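Local atomic coordinates of uncharacterized protein (Enterococcus faecalis, PDB entry 3CEX), a protein that is of unknown function but belongs to the DinB superfamily, whose four-helix-bundle members are in many cases metal-dependent enzymes. Residues T35-L40 / R167-K172; T45-H50 / G160-T165. All coordinates share one frame; numbering follows the deposited sequence.

How the contacts relate
Both contacts use helix 144-170, the last of the chain. Contact 2 (45-50 with 160-165) pairs its C-terminal half, just ahead of the final turn, with helix 44-62 in the buried interior, and contact 1 (35-40 with 167-172) sets its final turn against the loop that leads from helix 30-33 into helix 44-62. Along the chain the four segments come in the order 35-40, 45-50, 160-165, 167-172, so contact 1 encloses contact 2. Their centres lie about 10 Å apart, on the same side of the chain's centre, and Thr165 CG2 packs on Pro37 CD at 3.9 Å, joining them. Both also reach the second subunit, so this end of the bundle is also part of the dimer interface.

Contact 1 of 2, residues T35-L40 / R167-K172; sequences TMPAPL and RLVIGK. With ACY (acetic acid), chain C.
Val169, on the last turn of helix 144-170, meets Thr35 and Pro37 of the irregular loop 35-40 with both of its methyl groups. From CB, which points toward the loop, the side chain forks: CG1 stands anti to the backbone N (chi1 173°) and comes 4.1 Å from Thr35 CB, while CG2 meets Pro37 CG at 3.8 Å. Val169 CG2 also lies 3.8 Å from Thr35 O, a carbonyl it can touch but not bond. A branched, compact valine suits this place because its two short arms serve two neighbours at once. The ring of Pro37 crosses the valine at about a right angle and also touches Leu168, where CB is 4.1 Å from Pro37 CG. Proline gives the loop a stiff hydrocarbon surface without an N-H to satisfy. Thr35 turns OG1 back to a hydrogen bond with Ala31 O, leaving its carbon side to the valine.

On another side of the helix, Arg167 extends almost straight from CG to NE, and its NH2 donates to OXT of a bound acetic acid molecule, probably from the crystallisation liquor, at 2.8 Å, a nearly linear bond (167°) with the oxygen at the edge of the guanidinium plane. Arg166 also hydrogen-bonds it, and Arg167 NH1 bonds Leu40 O of the second subunit.

No hydrogen bond joins the two segments: a few apolar side-chain contacts and van der Waals packing hold them together, with the polar groups of Thr35 and Arg167 engaged elsewhere.

Contact 2 of 2, residues T45-H50 / G160-T165; sequences TWLMWH and GQAVYT
Leu47 of helix 44-62 projects toward helix 144-170, where its two methyls reach Gln161, Ala162 and Thr165. Its CG lies anti to the carbonyl carbon (chi1 -70°), which carries the fork across the gap between the helices. CD1 settles on the backbone of the opposite helix, 3.7 Å from Ala162 CA and 4.1 Å from Ala162 CB; the same methyl lies 3.9 Å from Thr165 OG1, one turn further along. CD2 turns to Gln161 and touches its OE1 at 3.8 Å, the two side chains crossing at about a right angle.

Ala162 suits its place because its single methyl lets the leucine come down onto the helix backbone. Gln161 contributes an extended chain whose amide end serves a different partner: NE2 donates to Gly160 O of the second subunit. Thr165 keeps its hydroxyl satisfied through Lys42 O, although it borders on a leucine methyl. Polar residues can thus border a buried apolar contact, since Gln161 NE2 and Thr165 OG1 have hydrogen-bond partners elsewhere.

Segments 45-50 and 160-165 run nearly antiparallel (165°), their axes 9.7 Å apart at closest approach. Helix 8-25 packs beside this pair through Phe21, which touches both Met48 and Ala162, and helix 104-124 reaches Met48 through Leu111; together the four long helices form the bundle, with Tyr164 of the second subunit packing on Leu47.

Contact 1 of 2, residues T35-L40 / R167-K172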
loop_
_atom_site.group_PDB
_atom_site.type_symbol
_atom_site.label_atom_id
_atom_site.label_comp_id
_atom_site.label_asym_id
_atom_site.label_seq_id
_atom_site.Cartn_x
_atom_site.Cartn_y
_atom_site.Cartn_z
ATOM N N THR A 35 -7.974 13.584 -14.399
ATOM C CA THR A 35 -8.290 14.742 -13.595
ATOM C C THR A 35 -7.520 14.742 -12.293
ATOM O O THR A 35 -7.622 13.788 -11.489
ATOM C CB THR A 35 -9.781 14.816 -13.297
ATOM O OG1 THR A 35 -10.473 14.982 -14.539
ATOM C CG2 THR A 35 -10.115 16.012 -12.354
HETATM N N MSE A 36 -6.770 15.821 -12.054
HETATM C CA MSE A 36 -6.093 15.930 -10.756
HETATM C C MSE A 36 -6.878 16.878 -9.870
HETATM O O MSE A 36 -7.071 18.044 -10.227
HETATM C CB MSE A 36 -4.577 16.189 -10.895
HETATM C CG MSE A 36 -4.080 17.535 -11.124
HETATM SE SE MSE A 36 -2.091 17.447 -11.036
HETATM C CE MSE A 36 -1.765 17.596 -9.127
ATOM N N PRO A 37 -7.461 16.350 -8.772
ATOM C CA PRO A 37 -8.377 17.166 -7.975
ATOM C C PRO A 37 -7.764 18.311 -7.134
ATOM O O PRO A 37 -8.511 19.158 -6.646
ATOM C CB PRO A 37 -9.117 16.135 -7.087
ATOM C CG PRO A 37 -8.320 14.923 -7.089
ATOM C CD PRO A 37 -7.368 14.969 -8.265
ATOM N N ALA A 38 -6.443 18.368 -7.000
ATOM C CA ALA A 38 -5.789 19.396 -6.175
ATOM C C ALA A 38 -4.300 19.371 -6.464
ATOM O O ALA A 38 -3.783 18.371 -6.956
ATOM C CB ALA A 38 -6.045 19.147 -4.669
ATOM N N PRO A 39 -3.591 20.479 -6.167
ATOM C CA PRO A 39 -2.143 20.520 -6.426
ATOM C C PRO A 39 -1.331 19.322 -5.938
ATOM O O PRO A 39 -0.385 18.916 -6.626
ATOM C CB PRO A 39 -1.707 21.824 -5.734
ATOM C CG PRO A 39 -2.911 22.689 -5.828
ATOM C CD PRO A 39 -4.101 21.779 -5.682
ATOM N N LEU A 40 -1.713 18.743 -4.789
ATOM C CA LEU A 40 -0.952 17.680 -4.137
ATOM C C LEU A 40 -1.648 16.323 -4.205
ATOM O O LEU A 40 -1.167 15.370 -3.618
ATOM C CB LEU A 40 -0.680 18.031 -2.653
ATOM C CG LEU A 40 -0.049 19.406 -2.370
ATOM C CD1 LEU A 40 0.087 19.721 -0.885
ATOM C CD2 LEU A 40 1.304 19.479 -3.066
ATOM N N ARG A 167 -12.522 8.730 -5.475
ATOM C CA ARG A 167 -13.591 9.241 -4.625
ATOM C C ARG A 167 -13.758 10.749 -4.723
ATOM O O ARG A 167 -14.880 11.243 -4.798
ATOM C CB ARG A 167 -13.419 8.790 -3.164
ATOM C CG ARG A 167 -13.590 7.274 -2.990
ATOM C CD ARG A 167 -13.204 6.799 -1.612
ATOM N NE ARG A 167 -13.389 5.358 -1.441
ATOM C CZ ARG A 167 -13.256 4.708 -0.278
ATOM N NH1 ARG A 167 -12.986 5.365 0.847
ATOM N NH2 ARG A 167 -13.422 3.393 -0.224
ATOM N N LEU A 168 -12.643 11.471 -4.765
ATOM C CA LEU A 168 -12.689 12.925 -4.892
ATOM C C LEU A 168 -13.171 13.366 -6.255
ATOM O O LEU A 168 -13.847 14.388 -6.376
ATOM C CB LEU A 168 -11.291 13.514 -4.643
ATOM C CG LEU A 168 -10.720 13.316 -3.250
ATOM C CD1 LEU A 168 -9.264 13.683 -3.197
ATOM C CD2 LEU A 168 -11.546 14.149 -2.262
ATOM N N VAL A 169 -12.865 12.586 -7.285
ATOM C CA VAL A 169 -13.161 13.005 -8.649
ATOM C C VAL A 169 -14.581 12.635 -9.065
ATOM O O VAL A 169 -15.284 13.445 -9.687
ATOM C CB VAL A 169 -12.125 12.429 -9.665
ATOM C CG1 VAL A 169 -12.556 12.728 -11.103
ATOM C CG2 VAL A 169 -10.717 12.991 -9.374
ATOM N N ILE A 170 -15.009 11.428 -8.728
ATOM C CA ILE A 170 -16.338 10.956 -9.137
ATOM C C ILE A 170 -17.338 10.749 -7.996
ATOM O O ILE A 170 -18.435 10.286 -8.242
ATOM C CB ILE A 170 -16.238 9.656 -10.018
ATOM C CG1 ILE A 170 -15.973 8.404 -9.192
ATOM C CG2 ILE A 170 -15.134 9.791 -11.066
ATOM C CD1 ILE A 170 -16.041 7.106 -10.026
ATOM N N GLY A 171 -16.953 11.055 -6.760
ATOM C CA GLY A 171 -17.859 10.979 -5.612
ATOM C C GLY A 171 -18.265 9.585 -5.166
ATOM O O GLY A 171 -19.241 9.410 -4.439
ATOM N N LYS A 172 -17.537 8.575 -5.596
ATOM C CA LYS A 172 -17.864 7.220 -5.186
ATOM C C LYS A 172 -16.652 6.329 -5.315
ATOM O O LYS A 172 -15.645 6.649 -5.962
ATOM C CB LYS A 172 -19.047 6.652 -6.009
ATOM C CG LYS A 172 -18.746 6.455 -7.495
ATOM C CD LYS A 172 -19.986 6.083 -8.307
ATOM C CE LYS A 172 -19.593 5.403 -9.632
ATOM N NZ LYS A 172 -18.895 4.070 -9.453
ATOM O OXT LYS A 172 -16.677 5.267 -4.717
HETATM C C ACY C . -12.958 0.833 -2.651
HETATM O O ACY C . -12.406 0.511 -3.748
HETATM O OXT ACY C . -13.674 1.862 -2.510
HETATM C CH3 ACY C . -12.768 -0.054 -1.431
#

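Contact 2 of 2, residues T45-H50 / G160-T165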
loop_
_atom_site.group_PDB
_atom_site.type_symbol
_atom_site.label_atom_id
_atom_site.label_comp_id
_atom_site.label_asym_id
_atom_site.label_seq_id
_atom_site.Cartn_x
_atom_site.Cartn_y
_atom_site.Cartn_z
ATOM N N THR A 45 -4.583 8.662 -13.558
ATOM C CA THR A 45 -3.653 8.475 -14.683
ATOM C C THR A 45 -2.199 8.657 -14.222
ATOM O O THR A 45 -1.344 7.791 -14.502
ATOM C CB THR A 45 -3.922 9.433 -15.834
ATOM O OG1 THR A 45 -5.171 9.116 -16.442
ATOM C CG2 THR A 45 -2.805 9.338 -16.907
ATOM N N TRP A 46 -1.916 9.736 -13.486
ATOM C CA TRP A 46 -0.531 9.938 -12.968
ATOM C C TRP A 46 -0.079 8.786 -12.057
ATOM O O TRP A 46 1.038 8.291 -12.171
ATOM C CB TRP A 46 -0.411 11.260 -12.227
ATOM C CG TRP A 46 1.028 11.653 -11.877
ATOM C CD1 TRP A 46 1.806 12.541 -12.560
ATOM C CD2 TRP A 46 1.840 11.169 -10.788
ATOM N NE1 TRP A 46 3.028 12.651 -11.978
ATOM C CE2 TRP A 46 3.094 11.817 -10.891
ATOM C CE3 TRP A 46 1.631 10.266 -9.733
ATOM C CZ2 TRP A 46 4.146 11.596 -9.971
ATOM C CZ3 TRP A 46 2.686 10.026 -8.825
ATOM C CH2 TRP A 46 3.929 10.681 -8.963
ATOM N N LEU A 47 -0.966 8.370 -11.143
ATOM C CA LEU A 47 -0.650 7.298 -10.180
ATOM C C LEU A 47 -0.342 5.969 -10.851
ATOM O O LEU A 47 0.604 5.278 -10.475
ATOM C CB LEU A 47 -1.803 7.128 -9.174
ATOM C CG LEU A 47 -1.907 8.305 -8.205
ATOM C CD1 LEU A 47 -3.256 8.352 -7.495
ATOM C CD2 LEU A 47 -0.725 8.233 -7.161
HETATM N N MSE A 48 -1.143 5.601 -11.839
HETATM C CA MSE A 48 -0.919 4.342 -12.577
HETATM C C MSE A 48 0.301 4.408 -13.470
HETATM O O MSE A 48 1.063 3.488 -13.510
HETATM C CB MSE A 48 -2.123 3.998 -13.444
HETATM C CG MSE A 48 -3.126 3.276 -12.733
HETATM SE SE MSE A 48 -4.572 2.564 -13.821
HETATM C CE MSE A 48 -3.959 0.863 -14.461
ATOM N N TRP A 49 0.482 5.507 -14.189
ATOM C CA TRP A 49 1.693 5.693 -14.992
ATOM C C TRP A 49 2.932 5.668 -14.094
ATOM O O TRP A 49 3.926 4.983 -14.383
ATOM C CB TRP A 49 1.621 7.034 -15.719
ATOM C CG TRP A 49 2.930 7.454 -16.267
ATOM C CD1 TRP A 49 3.495 7.027 -17.437
ATOM C CD2 TRP A 49 3.873 8.372 -15.679
ATOM N NE1 TRP A 49 4.695 7.622 -17.603
ATOM C CE2 TRP A 49 4.954 8.451 -16.546
ATOM C CE3 TRP A 49 3.891 9.132 -14.496
ATOM C CZ2 TRP A 49 6.058 9.280 -16.298
ATOM C CZ3 TRP A 49 4.952 9.926 -14.242
ATOM C CH2 TRP A 49 6.042 9.998 -15.134
ATOM N N HIS A 50 2.862 6.392 -12.970
ATOM C CA HIS A 50 4.005 6.460 -12.069
ATOM C C HIS A 50 4.362 5.109 -11.472
ATOM O O HIS A 50 5.523 4.787 -11.378
ATOM C CB HIS A 50 3.803 7.443 -10.924
ATOM C CG HIS A 50 4.765 7.235 -9.792
ATOM N ND1 HIS A 50 6.036 7.756 -9.799
ATOM C CD2 HIS A 50 4.654 6.527 -8.640
ATOM C CE1 HIS A 50 6.664 7.397 -8.691
ATOM N NE2 HIS A 50 5.854 6.641 -7.974
ATOM N N GLY A 160 -3.703 2.507 -3.073
ATOM C CA GLY A 160 -4.571 3.094 -2.074
ATOM C C GLY A 160 -4.885 4.535 -2.367
ATOM O O GLY A 160 -6.038 4.962 -2.246
ATOM N N GLN A 161 -3.862 5.300 -2.750
ATOM C CA GLN A 161 -4.105 6.719 -3.097
ATOM C C GLN A 161 -5.049 6.842 -4.282
ATOM O O GLN A 161 -5.869 7.748 -4.344
ATOM C CB GLN A 161 -2.752 7.436 -3.353
ATOM C CG GLN A 161 -1.942 7.634 -2.090
ATOM C CD GLN A 161 -0.538 8.203 -2.316
ATOM O OE1 GLN A 161 -0.076 8.284 -3.456
ATOM N NE2 GLN A 161 0.124 8.632 -1.224
ATOM N N ALA A 162 -4.943 5.939 -5.246
ATOM C CA ALA A 162 -5.838 5.979 -6.440
ATOM C C ALA A 162 -7.307 5.863 -6.082
ATOM O O ALA A 162 -8.150 6.504 -6.702
ATOM C CB ALA A 162 -5.459 4.889 -7.443
ATOM N N VAL A 163 -7.615 5.052 -5.075
ATOM C CA VAL A 163 -8.990 4.947 -4.560
ATOM C C VAL A 163 -9.518 6.282 -4.055
ATOM O O VAL A 163 -10.653 6.664 -4.346
ATOM C CB VAL A 163 -9.052 3.931 -3.434
ATOM C CG1 VAL A 163 -10.411 3.965 -2.755
ATOM C CG2 VAL A 163 -8.716 2.521 -3.973
ATOM N N TYR A 164 -8.675 6.997 -3.312
ATOM C CA TYR A 164 -9.019 8.319 -2.782
ATOM C C TYR A 164 -9.212 9.365 -3.879
ATOM O O TYR A 164 -10.172 10.116 -3.846
ATOM C CB TYR A 164 -7.997 8.724 -1.681
ATOM C CG TYR A 164 -8.415 8.296 -0.276
ATOM C CD1 TYR A 164 -9.288 7.239 -0.066
ATOM C CD2 TYR A 164 -7.949 8.953 0.842
ATOM C CE1 TYR A 164 -9.709 6.871 1.217
ATOM C CE2 TYR A 164 -8.370 8.598 2.106
ATOM C CZ TYR A 164 -9.249 7.543 2.282
ATOM O OH TYR A 164 -9.673 7.170 3.548
ATOM N N THR A 165 -8.293 9.438 -4.831
ATOM C CA THR A 165 -8.469 10.355 -5.944
ATOM C C THR A 165 -9.780 10.064 -6.685
ATOM O O THR A 165 -10.502 10.976 -7.078
ATOM C CB THR A 165 -7.340 10.215 -6.950
ATOM O OG1 THR A 165 -6.125 10.677 -6.361
ATOM C CG2 THR A 165 -7.653 11.057 -8.216
#